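Putative glucarate dehydratase (Pseudomonas fluorescens, PDB 4IT1) probably catalyses the magnesium-dependent dehydration of D-glucarate to 5-dehydro-4-deoxy-D-glucarate, as a member of the mandelate racemase/muconate lactonizing enzyme family. Local coordinates at residues A[46-51]-A[424-429]; A[149-154]-A[396-401]; A[337-342]-A[361-366]. All blocks are in the same frame, centred on the assembly; numbering follows the deposited sequence.

Contact 1 (A[46-51]-A[424-429]); sequences IHEPFA and RQRDDV. With TLA (L(+)-tartaric acid), chain F.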
ATOM      1  N   ILE A  46      18.121  -8.157  30.900  1.00 50.50           N
ATOM      2  CA  ILE A  46      16.987  -8.821  31.541  1.00 47.35           C
ATOM      3  C   ILE A  46      15.857  -7.842  31.809  1.00 52.20           C
ATOM      4  O   ILE A  46      16.089  -6.677  32.142  1.00 50.20           O
ATOM      5  CB  ILE A  46      17.381  -9.511  32.872  1.00 47.54           C
ATOM      6  CG1 ILE A  46      16.242 -10.431  33.350  1.00 53.58           C
ATOM      7  CG2 ILE A  46      17.736  -8.476  33.937  1.00 50.08           C
ATOM      8  CD1 ILE A  46      16.640 -11.431  34.413  1.00 37.45           C
ATOM      9  N   HIS A  47      14.633  -8.340  31.672  1.00 55.69           N
ATOM     10  CA  HIS A  47      13.438  -7.548  31.906  1.00 57.34           C
ATOM     11  C   HIS A  47      13.335  -7.069  33.348  1.00 51.07           C
ATOM     12  O   HIS A  47      13.790  -7.739  34.286  1.00 52.68           O
ATOM     13  CB  HIS A  47      12.192  -8.361  31.543  1.00 54.64           C
ATOM     14  CG  HIS A  47      11.931  -8.447  30.072  1.00 66.15           C
ATOM     15  ND1 HIS A  47      10.694  -8.183  29.520  1.00 67.91           N
ATOM     16  CD2 HIS A  47      12.746  -8.762  29.035  1.00 51.34           C
ATOM     17  CE1 HIS A  47      10.757  -8.342  28.210  1.00 61.07           C
ATOM     18  NE2 HIS A  47      11.990  -8.689  27.891  1.00 55.03           N
ATOM     19  N   GLU A  48      12.735  -5.896  33.498  1.00 50.44           N
ATOM     20  CA  GLU A  48      12.356  -5.355  34.790  1.00 55.32           C
ATOM     21  C   GLU A  48      11.075  -6.053  35.278  1.00 68.35           C
ATOM     22  O   GLU A  48      10.286  -6.538  34.460  1.00 61.70           O
ATOM     23  CB  GLU A  48      12.131  -3.854  34.643  1.00 49.94           C
ATOM     24  CG  GLU A  48      13.430  -3.075  34.513  1.00 57.12           C
ATOM     25  CD  GLU A  48      13.244  -1.754  33.806  1.00 61.36           C
ATOM     26  OE1 GLU A  48      13.162  -0.723  34.501  1.00 68.40           O
ATOM     27  OE2 GLU A  48      13.171  -1.747  32.558  1.00 60.54           O
ATOM     28  N   PRO A  49      10.858  -6.106  36.608  1.00 74.09           N
ATOM     29  CA  PRO A  49       9.634  -6.731  37.126  1.00 68.17           C
ATOM     30  C   PRO A  49       8.350  -6.081  36.606  1.00 68.48           C
ATOM     31  O   PRO A  49       7.271  -6.662  36.753  1.00 69.98           O
ATOM     32  CB  PRO A  49       9.759  -6.557  38.645  1.00 72.34           C
ATOM     33  CG  PRO A  49      10.732  -5.438  38.825  1.00 82.60           C
ATOM     34  CD  PRO A  49      11.706  -5.591  37.697  1.00 75.44           C
ATOM     35  N   PHE A  50       8.466  -4.898  36.000  1.00 56.62           N
ATOM     36  CA  PHE A  50       7.322  -4.269  35.332  1.00 57.20           C
ATOM     37  C   PHE A  50       7.662  -3.832  33.917  1.00 66.07           C
ATOM     38  O   PHE A  50       8.832  -3.665  33.573  1.00 67.00           O
ATOM     39  CB  PHE A  50       6.752  -3.112  36.158  1.00 59.35           C
ATOM     40  CG  PHE A  50       6.317  -3.528  37.533  1.00 67.19           C
ATOM     41  CD1 PHE A  50       5.039  -4.041  37.747  1.00 70.00           C
ATOM     42  CD2 PHE A  50       7.196  -3.448  38.612  1.00 60.14           C
ATOM     43  CE1 PHE A  50       4.641  -4.447  39.014  1.00 70.29           C
ATOM     44  CE2 PHE A  50       6.804  -3.852  39.881  1.00 64.94           C
ATOM     45  CZ  PHE A  50       5.523  -4.352  40.083  1.00 66.17           C
ATOM     46  N   ALA A  51       6.621  -3.678  33.103  1.00 61.68           N
ATOM     47  CA  ALA A  51       6.752  -3.223  31.728  1.00 56.12           C
ATOM     48  C   ALA A  51       5.623  -2.245  31.427  1.00 54.33           C
ATOM     49  O   ALA A  51       4.507  -2.408  31.923  1.00 60.83           O
ATOM     50  CB  ALA A  51       6.729  -4.407  30.769  1.00 59.05           C
ATOM     51  N   ARG A 424       9.849   4.578  34.247  1.00 60.86           N
ATOM     52  CA  ARG A 424       9.315   5.531  33.263  1.00 66.18           C
ATOM     53  C   ARG A 424       9.886   5.310  31.855  1.00 60.79           C
ATOM     54  O   ARG A 424       9.356   5.838  30.866  1.00 58.13           O
ATOM     55  CB  ARG A 424       9.530   6.979  33.725  1.00 71.48           C
ATOM     56  CG  ARG A 424       8.726   7.380  34.958  1.00 81.96           C
ATOM     57  CD  ARG A 424       7.223   7.243  34.734  1.00 81.31           C
ATOM     58  NE  ARG A 424       6.448   7.460  35.958  1.00 79.44           N
ATOM     59  CZ  ARG A 424       6.201   6.533  36.883  1.00 75.66           C
ATOM     60  NH1 ARG A 424       6.670   5.296  36.756  1.00 69.66           N
ATOM     61  NH2 ARG A 424       5.484   6.851  37.950  1.00 83.14           N
ATOM     62  N   GLN A 425      10.969   4.534  31.790  1.00 58.11           N
ATOM     63  CA  GLN A 425      11.585   4.094  30.541  1.00 54.41           C
ATOM     64  C   GLN A 425      12.219   2.734  30.763  1.00 53.05           C
ATOM     65  O   GLN A 425      12.915   2.534  31.750  1.00 50.47           O
ATOM     66  CB  GLN A 425      12.656   5.072  30.088  1.00 57.60           C
ATOM     67  CG  GLN A 425      12.141   6.176  29.184  1.00 69.21           C
ATOM     68  CD  GLN A 425      13.240   6.771  28.319  1.00 77.64           C
ATOM     69  OE1 GLN A 425      13.740   7.867  28.593  1.00 63.45           O
ATOM     70  NE2 GLN A 425      13.631   6.040  27.272  1.00 60.05           N
ATOM     71  N   ARG A 426      11.978   1.800  29.851  1.00 55.62           N
ATOM     72  CA  ARG A 426      12.543   0.453  29.966  1.00 50.98           C
ATOM     73  C   ARG A 426      14.071   0.478  29.881  1.00 47.48           C
ATOM     74  O   ARG A 426      14.632   1.229  29.084  1.00 49.07           O
ATOM     75  CB  ARG A 426      11.970  -0.439  28.866  1.00 46.10           C
ATOM     76  CG  ARG A 426      12.632  -1.796  28.727  1.00 45.46           C
ATOM     77  CD  ARG A 426      12.058  -2.489  27.506  1.00 51.96           C
ATOM     78  NE  ARG A 426      12.637  -3.805  27.275  1.00 45.96           N
ATOM     79  CZ  ARG A 426      12.334  -4.572  26.236  1.00 48.45           C
ATOM     80  NH1 ARG A 426      11.468  -4.143  25.325  1.00 50.42           N
ATOM     81  NH2 ARG A 426      12.902  -5.761  26.102  1.00 50.70           N
ATOM     82  N   ASP A 427      14.724  -0.352  30.700  1.00 48.52           N
ATOM     83  CA  ASP A 427      16.174  -0.483  30.701  1.00 39.16           C
ATOM     84  C   ASP A 427      16.645  -1.860  31.122  1.00 42.45           C
ATOM     85  O   ASP A 427      17.023  -2.076  32.279  1.00 46.25           O
ATOM     86  CB  ASP A 427      16.826   0.565  31.601  1.00 43.75           C
ATOM     87  CG  ASP A 427      18.287   0.845  31.219  1.00 50.83           C
ATOM     88  OD1 ASP A 427      18.994  -0.079  30.739  1.00 48.46           O
ATOM     89  OD2 ASP A 427      18.726   1.999  31.404  1.00 48.02           O
ATOM     90  N   ASP A 428      16.667  -2.784  30.171  1.00 44.48           N
ATOM     91  CA  ASP A 428      17.145  -4.131  30.447  1.00 47.12           C
ATOM     92  C   ASP A 428      18.621  -4.124  30.862  1.00 48.00           C
ATOM     93  O   ASP A 428      19.089  -5.037  31.558  1.00 49.68           O
ATOM     94  CB  ASP A 428      16.942  -5.043  29.233  1.00 45.59           C
ATOM     95  CG  ASP A 428      15.486  -5.135  28.787  1.00 59.06           C
ATOM     96  OD1 ASP A 428      14.670  -4.242  29.122  1.00 52.78           O
ATOM     97  OD2 ASP A 428      15.167  -6.108  28.064  1.00 62.42           O
ATOM     98  N   VAL A 429      19.349  -3.096  30.424  1.00 48.32           N
ATOM     99  CA  VAL A 429      20.784  -3.002  30.682  1.00 43.24           C
ATOM    100  C   VAL A 429      21.046  -2.604  32.135  1.00 44.67           C
ATOM    101  O   VAL A 429      21.796  -3.291  32.832  1.00 43.79           O
ATOM    102  CB  VAL A 429      21.507  -2.024  29.720  1.00 46.49           C
ATOM    103  CG1 VAL A 429      23.013  -2.103  29.923  1.00 47.47           C
ATOM    104  CG2 VAL A 429      21.157  -2.320  28.271  1.00 45.33           C
TER
HETATM  105  O1  TLA F 502      12.565  -7.959  20.330  1.00 80.82           O
HETATM  106  O11 TLA F 502      14.200  -6.804  21.138  1.00 77.45           O
HETATM  107  C1  TLA F 502      13.139  -7.420  21.272  1.00 76.04           C
HETATM  108  C2  TLA F 502      12.534  -7.538  22.619  1.00 66.56           C
HETATM  109  O2  TLA F 502      13.130  -6.566  23.431  1.00 60.82           O
HETATM  110  C3  TLA F 502      12.900  -8.887  23.178  1.00 69.21           C
HETATM  111  O3  TLA F 502      14.305  -9.023  23.109  1.00 67.73           O
HETATM  112  C4  TLA F 502      12.517  -8.915  24.611  1.00 64.53           C
HETATM  113  O4  TLA F 502      11.434  -8.430  24.923  1.00 66.94           O
HETATM  114  O41 TLA F 502      13.317  -9.366  25.414  1.00 50.22           O
HETATM  115  O   HOH W   1      13.961   1.730  33.806  1.00 56.22           O
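H47 and R426 meet beside one end of a bound tartrate, probably from the crystallisation liquor, in the pocket that the N-terminal capping domain closes over the barrel in this family. NE2 of H47 gives a nearly straight bond of 2.9 Å to tartrate O41, which lies at the edge of the imidazole, and a weak one to O4 of the same carboxylate. NH2 of R426 reaches the tartrate hydroxyl O2 at 2.8 Å and, weakly, O4. What aims the arginine is D428. R426 runs out extended, CG anti to the backbone N (chi1 171°), and grips the aspartate side-on: NE to D428 OD1 at 2.8 Å, NH2 to D428 OD2 at 3.0 Å, both on the syn side of the carboxylate and close to the guanidinium plane. The carboxylate also lies beside the H47 ring, the planes 50° apart, and its OD2 accepts from N42, itself a tartrate ligand. Were D428 replaced, an alanine in its place is likely to leave the R426 guanidinium without its paired acceptor and able to turn away from the tartrate. Further along, E48 takes the backbone N-H of D427 on OE2 at 2.8 Å, from above its carboxylate plane. The backbones come together where D428 CA sits 3.2 Å from I46 O, a CA-H...O contact, next to a weak I46 N to D428 O bond. D37 holds ND1 of H47, and D427 N-caps helix 428-433, against which I46 and E48 pack just ahead of strand 50-60.

Contact 2 (A[149-154]-A[396-401]); sequences NVPLVD and ITRAPG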
ATOM      1  N   ASN A 149     -20.280  -1.044  11.836  1.00 75.79           N
ATOM      2  CA  ASN A 149     -20.766  -2.309  12.395  1.00 79.59           C
ATOM      3  C   ASN A 149     -20.028  -3.531  11.826  1.00 81.65           C
ATOM      4  O   ASN A 149     -20.367  -4.678  12.132  1.00 81.24           O
ATOM      5  CB  ASN A 149     -22.292  -2.418  12.203  1.00 84.84           C
ATOM      6  CG  ASN A 149     -22.934  -3.479  13.082  1.00 80.96           C
ATOM      7  OD1 ASN A 149     -24.030  -3.952  12.786  1.00 85.18           O
ATOM      8  ND2 ASN A 149     -22.260  -3.856  14.163  1.00 74.56           N
ATOM      9  N   VAL A 150     -19.001  -3.268  11.017  1.00 78.27           N
ATOM     10  CA  VAL A 150     -18.202  -4.320  10.379  1.00 72.73           C
ATOM     11  C   VAL A 150     -16.901  -4.562  11.145  1.00 66.79           C
ATOM     12  O   VAL A 150     -16.404  -3.649  11.801  1.00 71.46           O
ATOM     13  CB  VAL A 150     -17.880  -3.976   8.906  1.00 76.09           C
ATOM     14  CG1 VAL A 150     -19.156  -3.934   8.075  1.00 86.33           C
ATOM     15  CG2 VAL A 150     -17.120  -2.659   8.797  1.00 76.83           C
ATOM     16  N   PRO A 151     -16.352  -5.795  11.082  1.00 60.49           N
ATOM     17  CA  PRO A 151     -15.043  -6.016  11.711  1.00 55.33           C
ATOM     18  C   PRO A 151     -13.968  -5.183  11.021  1.00 54.69           C
ATOM     19  O   PRO A 151     -14.132  -4.809   9.853  1.00 59.24           O
ATOM     20  CB  PRO A 151     -14.792  -7.519  11.523  1.00 56.86           C
ATOM     21  CG  PRO A 151     -15.727  -7.951  10.446  1.00 59.36           C
ATOM     22  CD  PRO A 151     -16.914  -7.035  10.524  1.00 61.50           C
ATOM     23  N   LEU A 152     -12.892  -4.871  11.741  1.00 59.65           N
ATOM     24  CA  LEU A 152     -11.897  -3.917  11.242  1.00 66.54           C
ATOM     25  C   LEU A 152     -11.337  -4.382   9.898  1.00 56.02           C
ATOM     26  O   LEU A 152     -11.260  -3.605   8.949  1.00 52.27           O
ATOM     27  CB  LEU A 152     -10.774  -3.698  12.267  1.00 71.60           C
ATOM     28  CG  LEU A 152      -9.978  -2.384  12.211  1.00 67.89           C
ATOM     29  CD1 LEU A 152      -9.256  -2.153  13.528  1.00 77.86           C
ATOM     30  CD2 LEU A 152      -8.984  -2.344  11.060  1.00 64.65           C
ATOM     31  N   VAL A 153     -10.996  -5.666   9.830  1.00 54.70           N
ATOM     32  CA  VAL A 153     -10.446  -6.295   8.631  1.00 59.70           C
ATOM     33  C   VAL A 153     -11.178  -5.923   7.321  1.00 69.88           C
ATOM     34  O   VAL A 153     -10.550  -5.851   6.258  1.00 61.15           O
ATOM     35  CB  VAL A 153     -10.343  -7.823   8.830  1.00 60.19           C
ATOM     36  CG1 VAL A 153     -11.724  -8.465   8.954  1.00 63.96           C
ATOM     37  CG2 VAL A 153      -9.520  -8.463   7.724  1.00 63.45           C
ATOM     38  N   ASP A 154     -12.485  -5.656   7.413  1.00 67.06           N
ATOM     39  CA  ASP A 154     -13.301  -5.302   6.246  1.00 63.05           C
ATOM     40  C   ASP A 154     -12.948  -3.936   5.665  1.00 69.69           C
ATOM     41  O   ASP A 154     -13.103  -3.707   4.456  1.00 63.64           O
ATOM     42  CB  ASP A 154     -14.802  -5.389   6.574  1.00 78.81           C
ATOM     43  CG  ASP A 154     -15.306  -6.838   6.694  1.00 87.07           C
ATOM     44  OD1 ASP A 154     -14.534  -7.789   6.427  1.00 85.63           O
ATOM     45  OD2 ASP A 154     -16.488  -7.026   7.056  1.00 78.03           O
ATOM     46  N   ILE A 396     -10.715 -14.380  13.921  1.00 56.05           N
ATOM     47  CA  ILE A 396     -11.296 -13.131  13.433  1.00 66.06           C
ATOM     48  C   ILE A 396     -12.800 -13.354  13.279  1.00 76.26           C
ATOM     49  O   ILE A 396     -13.230 -14.268  12.568  1.00 79.75           O
ATOM     50  CB  ILE A 396     -10.669 -12.679  12.086  1.00 63.31           C
ATOM     51  CG1 ILE A 396      -9.138 -12.652  12.171  1.00 71.69           C
ATOM     52  CG2 ILE A 396     -11.220 -11.326  11.637  1.00 61.63           C
ATOM     53  CD1 ILE A 396      -8.575 -11.692  13.202  1.00 71.61           C
ATOM     54  N   THR A 397     -13.590 -12.520  13.951  1.00 71.95           N
ATOM     55  CA  THR A 397     -15.046 -12.681  13.972  1.00 70.83           C
ATOM     56  C   THR A 397     -15.769 -11.528  13.275  1.00 72.13           C
ATOM     57  O   THR A 397     -15.141 -10.671  12.647  1.00 76.04           O
ATOM     58  CB  THR A 397     -15.592 -12.843  15.410  1.00 66.53           C
ATOM     59  OG1 THR A 397     -15.694 -11.559  16.044  1.00 67.13           O
ATOM     60  CG2 THR A 397     -14.700 -13.766  16.239  1.00 66.76           C
ATOM     61  N   ARG A 398     -17.094 -11.519  13.392  1.00 73.07           N
ATOM     62  CA  ARG A 398     -17.925 -10.492  12.769  1.00 80.39           C
ATOM     63  C   ARG A 398     -18.192  -9.307  13.706  1.00 74.12           C
ATOM     64  O   ARG A 398     -18.834  -8.327  13.301  1.00 69.29           O
ATOM     65  CB  ARG A 398     -19.245 -11.098  12.255  1.00 86.03           C
ATOM     66  CG  ARG A 398     -19.110 -12.063  11.075  1.00 74.40           C
ATOM     67  CD  ARG A 398     -18.491 -11.409   9.842  1.00 70.05           C
ATOM     68  NE  ARG A 398     -19.156 -10.161   9.464  1.00 65.37           N
ATOM     69  CZ  ARG A 398     -18.745  -9.354   8.488  1.00 70.19           C
ATOM     70  NH1 ARG A 398     -19.416  -8.240   8.218  1.00 66.09           N
ATOM     71  NH2 ARG A 398     -17.661  -9.654   7.785  1.00 71.57           N
ATOM     72  N   ALA A 399     -17.697  -9.404  14.944  1.00 71.49           N
ATOM     73  CA  ALA A 399     -17.782  -8.313  15.930  1.00 61.17           C
ATOM     74  C   ALA A 399     -17.228  -7.011  15.348  1.00 67.58           C
ATOM     75  O   ALA A 399     -16.203  -7.037  14.649  1.00 64.78           O
ATOM     76  CB  ALA A 399     -17.037  -8.686  17.200  1.00 51.30           C
ATOM     77  N   PRO A 400     -17.908  -5.874  15.622  1.00 71.59           N
ATOM     78  CA  PRO A 400     -17.517  -4.565  15.074  1.00 71.20           C
ATOM     79  C   PRO A 400     -16.114  -4.133  15.516  1.00 74.97           C
ATOM     80  O   PRO A 400     -15.729  -4.332  16.676  1.00 61.23           O
ATOM     81  CB  PRO A 400     -18.572  -3.603  15.642  1.00 71.14           C
ATOM     82  CG  PRO A 400     -19.692  -4.465  16.113  1.00 75.03           C
ATOM     83  CD  PRO A 400     -19.065  -5.760  16.529  1.00 75.06           C
ATOM     84  N   GLY A 401     -15.361  -3.555  14.583  1.00 75.34           N
ATOM     85  CA  GLY A 401     -13.980  -3.146  14.831  1.00 62.97           C
ATOM     86  C   GLY A 401     -13.103  -4.269  15.338  1.00 67.04           C
ATOM     87  O   GLY A 401     -13.076  -5.362  14.764  1.00 75.37           O
TER
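P151 puts its CD against one face of the R398 guanidinium, over its centre and 3.5 Å from the plane. Two bends in the arginine chain, chi2 -60° and chi3 -51°, fold it back over the proline, although its CB starts out away from the other segment. The two side chains cross obliquely, and beyond P151 the arginine meets D154 at about a right angle. There NH2 of R398 forms a salt bridge with D154 OD2 at 3.0 Å, using the syn lone pair of that oxygen; the hydrogen bond is bent, 133° at the hydrogen, with OD2 lying well out of the guanidinium plane.

Next to this pair the backbones join in a single beta bridge between P151 and G401. G401 N donates to V150 O at 3.0 Å, and L152 N donates to G401 O at 3.1 Å. The bridge ties the loop that leaves helix 128-148, on its way to strand 163-170, to the loop after strand 393-395, the end strand that pairs antiparallel with 163-170 beside the parallel barrel strands.

At the other end N149 and P400 lie side by side and point the same way, N149 ND2 coming 3.3 Å from P400 CG. P151 CB rests 3.4 Å from the carbonyl O of T397, a residue whose OG1 accepts from A399 N in an ST turn. V153 CG1 meets I396 CG2 at 4.0 Å, and both side chains continue onto helix 348-360, V153 at A360 and I396 at H356 and A359. D91 of the second subunit packs against both D154 and R398.

Contact 3 (A[337-342]-A[361-366]); sequences LGVSMH and VPNLDY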
ATOM      1  N   LEU A 337      10.197 -11.262  -0.861  1.00 40.39           N
ATOM      2  CA  LEU A 337      10.551 -11.474   0.544  1.00 45.00           C
ATOM      3  C   LEU A 337       9.364 -12.072   1.282  1.00 41.83           C
ATOM      4  O   LEU A 337       8.217 -11.720   0.998  1.00 43.09           O
ATOM      5  CB  LEU A 337      10.955 -10.147   1.211  1.00 46.49           C
ATOM      6  CG  LEU A 337      12.020  -9.255   0.555  1.00 51.52           C
ATOM      7  CD1 LEU A 337      12.224  -7.990   1.376  1.00 47.24           C
ATOM      8  CD2 LEU A 337      13.352  -9.975   0.346  1.00 51.08           C
ATOM      9  N   GLY A 338       9.632 -12.966   2.227  1.00 40.81           N
ATOM     10  CA  GLY A 338       8.580 -13.476   3.110  1.00 48.56           C
ATOM     11  C   GLY A 338       8.136 -12.401   4.094  1.00 52.27           C
ATOM     12  O   GLY A 338       8.933 -11.541   4.470  1.00 49.18           O
ATOM     13  N   VAL A 339       6.864 -12.432   4.492  1.00 50.70           N
ATOM     14  CA  VAL A 339       6.358 -11.532   5.532  1.00 52.88           C
ATOM     15  C   VAL A 339       5.678 -12.303   6.647  1.00 57.88           C
ATOM     16  O   VAL A 339       5.041 -13.331   6.407  1.00 55.88           O
ATOM     17  CB  VAL A 339       5.300 -10.533   5.036  1.00 53.57           C
ATOM     18  CG1 VAL A 339       5.588  -9.151   5.611  1.00 55.42           C
ATOM     19  CG2 VAL A 339       5.227 -10.504   3.524  1.00 51.98           C
ATOM     20  N   SER A 340       5.813 -11.780   7.861  1.00 54.48           N
ATOM     21  CA  SER A 340       5.079 -12.250   9.020  1.00 51.52           C
ATOM     22  C   SER A 340       4.920 -11.056   9.949  1.00 53.99           C
ATOM     23  O   SER A 340       5.550 -10.023   9.750  1.00 54.06           O
ATOM     24  CB  SER A 340       5.828 -13.388   9.705  1.00 57.16           C
ATOM     25  OG  SER A 340       5.046 -13.966  10.732  1.00 60.31           O
ATOM     26  N   MET A 341       4.068 -11.187  10.956  1.00 56.61           N
ATOM     27  CA  MET A 341       3.759 -10.063  11.823  1.00 52.29           C
ATOM     28  C   MET A 341       4.354 -10.315  13.207  1.00 50.89           C
ATOM     29  O   MET A 341       4.691 -11.452  13.544  1.00 47.20           O
ATOM     30  CB  MET A 341       2.247  -9.882  11.901  1.00 57.94           C
ATOM     31  CG  MET A 341       1.774  -8.449  11.785  1.00 68.21           C
ATOM     32  SD  MET A 341       1.888  -7.810  10.109  1.00 82.90           S
ATOM     33  CE  MET A 341       1.153  -9.142   9.158  1.00 83.37           C
ATOM     34  N   HIS A 342       4.498  -9.254  13.997  1.00 44.72           N
ATOM     35  CA  HIS A 342       5.152  -9.348  15.303  1.00 48.37           C
ATOM     36  C   HIS A 342       4.600  -8.288  16.249  1.00 45.38           C
ATOM     37  O   HIS A 342       4.144  -7.230  15.808  1.00 44.68           O
ATOM     38  CB  HIS A 342       6.679  -9.199  15.156  1.00 47.39           C
ATOM     39  CG  HIS A 342       7.386  -8.844  16.432  1.00 50.04           C
ATOM     40  ND1 HIS A 342       7.338  -7.580  16.982  1.00 46.92           N
ATOM     41  CD2 HIS A 342       8.152  -9.586  17.267  1.00 48.76           C
ATOM     42  CE1 HIS A 342       8.038  -7.562  18.103  1.00 46.22           C
ATOM     43  NE2 HIS A 342       8.541  -8.766  18.299  1.00 46.95           N
ATOM     44  N   VAL A 361      -3.960  -9.748   4.730  1.00 51.20           N
ATOM     45  CA  VAL A 361      -2.829  -9.866   3.807  1.00 57.18           C
ATOM     46  C   VAL A 361      -2.741 -11.256   3.184  1.00 56.16           C
ATOM     47  O   VAL A 361      -2.694 -12.266   3.901  1.00 52.52           O
ATOM     48  CB  VAL A 361      -1.466  -9.364   4.383  1.00 57.12           C
ATOM     49  CG1 VAL A 361      -1.587  -7.918   4.864  1.00 52.39           C
ATOM     50  CG2 VAL A 361      -0.937 -10.262   5.489  1.00 52.37           C
ATOM     51  N   PRO A 362      -2.737 -11.303   1.840  1.00 54.55           N
ATOM     52  CA  PRO A 362      -2.727 -12.557   1.093  1.00 52.47           C
ATOM     53  C   PRO A 362      -1.446 -13.311   1.363  1.00 56.38           C
ATOM     54  O   PRO A 362      -1.475 -14.527   1.568  1.00 55.59           O
ATOM     55  CB  PRO A 362      -2.764 -12.100  -0.371  1.00 57.31           C
ATOM     56  CG  PRO A 362      -3.282 -10.702  -0.335  1.00 56.45           C
ATOM     57  CD  PRO A 362      -2.753 -10.132   0.946  1.00 55.94           C
ATOM     58  N   ASN A 363      -0.333 -12.579   1.388  1.00 58.31           N
ATOM     59  CA  ASN A 363       0.985 -13.184   1.541  1.00 49.48           C
ATOM     60  C   ASN A 363       1.499 -13.226   2.985  1.00 50.54           C
ATOM     61  O   ASN A 363       2.498 -12.604   3.322  1.00 63.45           O
ATOM     62  CB  ASN A 363       1.998 -12.553   0.571  1.00 51.84           C
ATOM     63  CG  ASN A 363       2.240 -11.076   0.835  1.00 53.31           C
ATOM     64  OD1 ASN A 363       1.308 -10.301   1.067  1.00 49.70           O
ATOM     65  ND2 ASN A 363       3.511 -10.677   0.791  1.00 48.48           N
ATOM     66  N   LEU A 364       0.791 -13.969   3.830  1.00 55.76           N
ATOM     67  CA  LEU A 364       1.249 -14.281   5.179  1.00 52.56           C
ATOM     68  C   LEU A 364       2.010 -15.608   5.157  1.00 57.12           C
ATOM     69  O   LEU A 364       1.411 -16.679   5.066  1.00 60.92           O
ATOM     70  CB  LEU A 364       0.064 -14.345   6.153  1.00 54.46           C
ATOM     71  CG  LEU A 364       0.364 -14.550   7.643  1.00 56.13           C
ATOM     72  CD1 LEU A 364       1.338 -13.498   8.153  1.00 58.65           C
ATOM     73  CD2 LEU A 364      -0.914 -14.529   8.473  1.00 55.16           C
ATOM     74  N   ASP A 365       3.332 -15.525   5.261  1.00 56.62           N
ATOM     75  CA  ASP A 365       4.203 -16.654   4.947  1.00 56.66           C
ATOM     76  C   ASP A 365       4.572 -17.547   6.124  1.00 59.45           C
ATOM     77  O   ASP A 365       4.965 -18.700   5.928  1.00 65.89           O
ATOM     78  CB  ASP A 365       5.464 -16.153   4.243  1.00 50.18           C
ATOM     79  CG  ASP A 365       5.155 -15.482   2.928  1.00 60.02           C
ATOM     80  OD1 ASP A 365       4.620 -16.170   2.033  1.00 61.87           O
ATOM     81  OD2 ASP A 365       5.431 -14.271   2.787  1.00 49.01           O
ATOM     82  N   TYR A 366       4.461 -17.015   7.338  1.00 55.71           N
ATOM     83  CA  TYR A 366       4.821 -17.760   8.546  1.00 49.07           C
ATOM     84  C   TYR A 366       3.900 -17.360   9.686  1.00 50.89           C
ATOM     85  O   TYR A 366       3.230 -16.331   9.616  1.00 53.28           O
ATOM     86  CB  TYR A 366       6.274 -17.492   8.957  1.00 44.21           C
ATOM     87  CG  TYR A 366       7.314 -17.805   7.907  1.00 48.03           C
ATOM     88  CD1 TYR A 366       7.680 -16.852   6.946  1.00 45.44           C
ATOM     89  CD2 TYR A 366       7.949 -19.043   7.881  1.00 47.61           C
ATOM     90  CE1 TYR A 366       8.640 -17.134   5.983  1.00 49.02           C
ATOM     91  CE2 TYR A 366       8.909 -19.337   6.919  1.00 55.99           C
ATOM     92  CZ  TYR A 366       9.252 -18.379   5.976  1.00 49.78           C
ATOM     93  OH  TYR A 366      10.204 -18.672   5.029  1.00 49.86           O
TER
HETATM   94  O   HOH W   2       5.816 -12.465   0.869  1.00 43.56           O
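D365 points its side chain at strand 338-341, with CG anti to the carbonyl carbon (chi1 -62°), which brings OD2 to 2.9 Å from V339 N. The anti lone pair of OD2 takes this N-H, and a water bonded to the same oxygen also accepts from N363 ND2. In return D365 N donates to V339 O at 3.0 Å. Side chain and backbone of one residue thus hold both polar groups of the V339 backbone. N363 holds its CG between its own N and carbonyl carbon (chi1 64°), and ND2 ends 3.2 Å from V339 CG2; that nitrogen donates to A329 O as well. L364 carries CD1 to 4.0 Å from S340 CA. The edge of the Y366 ring is near V339 O, and Y266 meets the ring edge-to-face. M341 CE loosely touches both V361 CG2 and L364 CD1. Strand 338-341, last of the parallel barrel strands, pairs with 311-314 on one side, and the loop leaving helix 348-360 runs along it, while C332 of helix 322-334 packs on V339.

Contact 1 joins the loop ahead of strand 50-60 in the N-terminal domain to a segment near the C-terminus, and the sequence between its segments takes in both other contacts; contact 3 in turn falls between the two segments of contact 2. Contacts 1 and 3 lie on opposite sides of the chain's centre, their centres 30 Å apart, yet both reach toward the active site: the side chain of R426 is about 9 Å from that of H342, a predicted proton acceptor at the end of contact 3, and about 10 Å from the magnesium. The side chain of H47 is about 7 Å from that of K215, the other predicted acceptor. Contact 2 lies away from these sites, its nearest atoms about 6 Å from contact 3, with helix 348-360 touched by both.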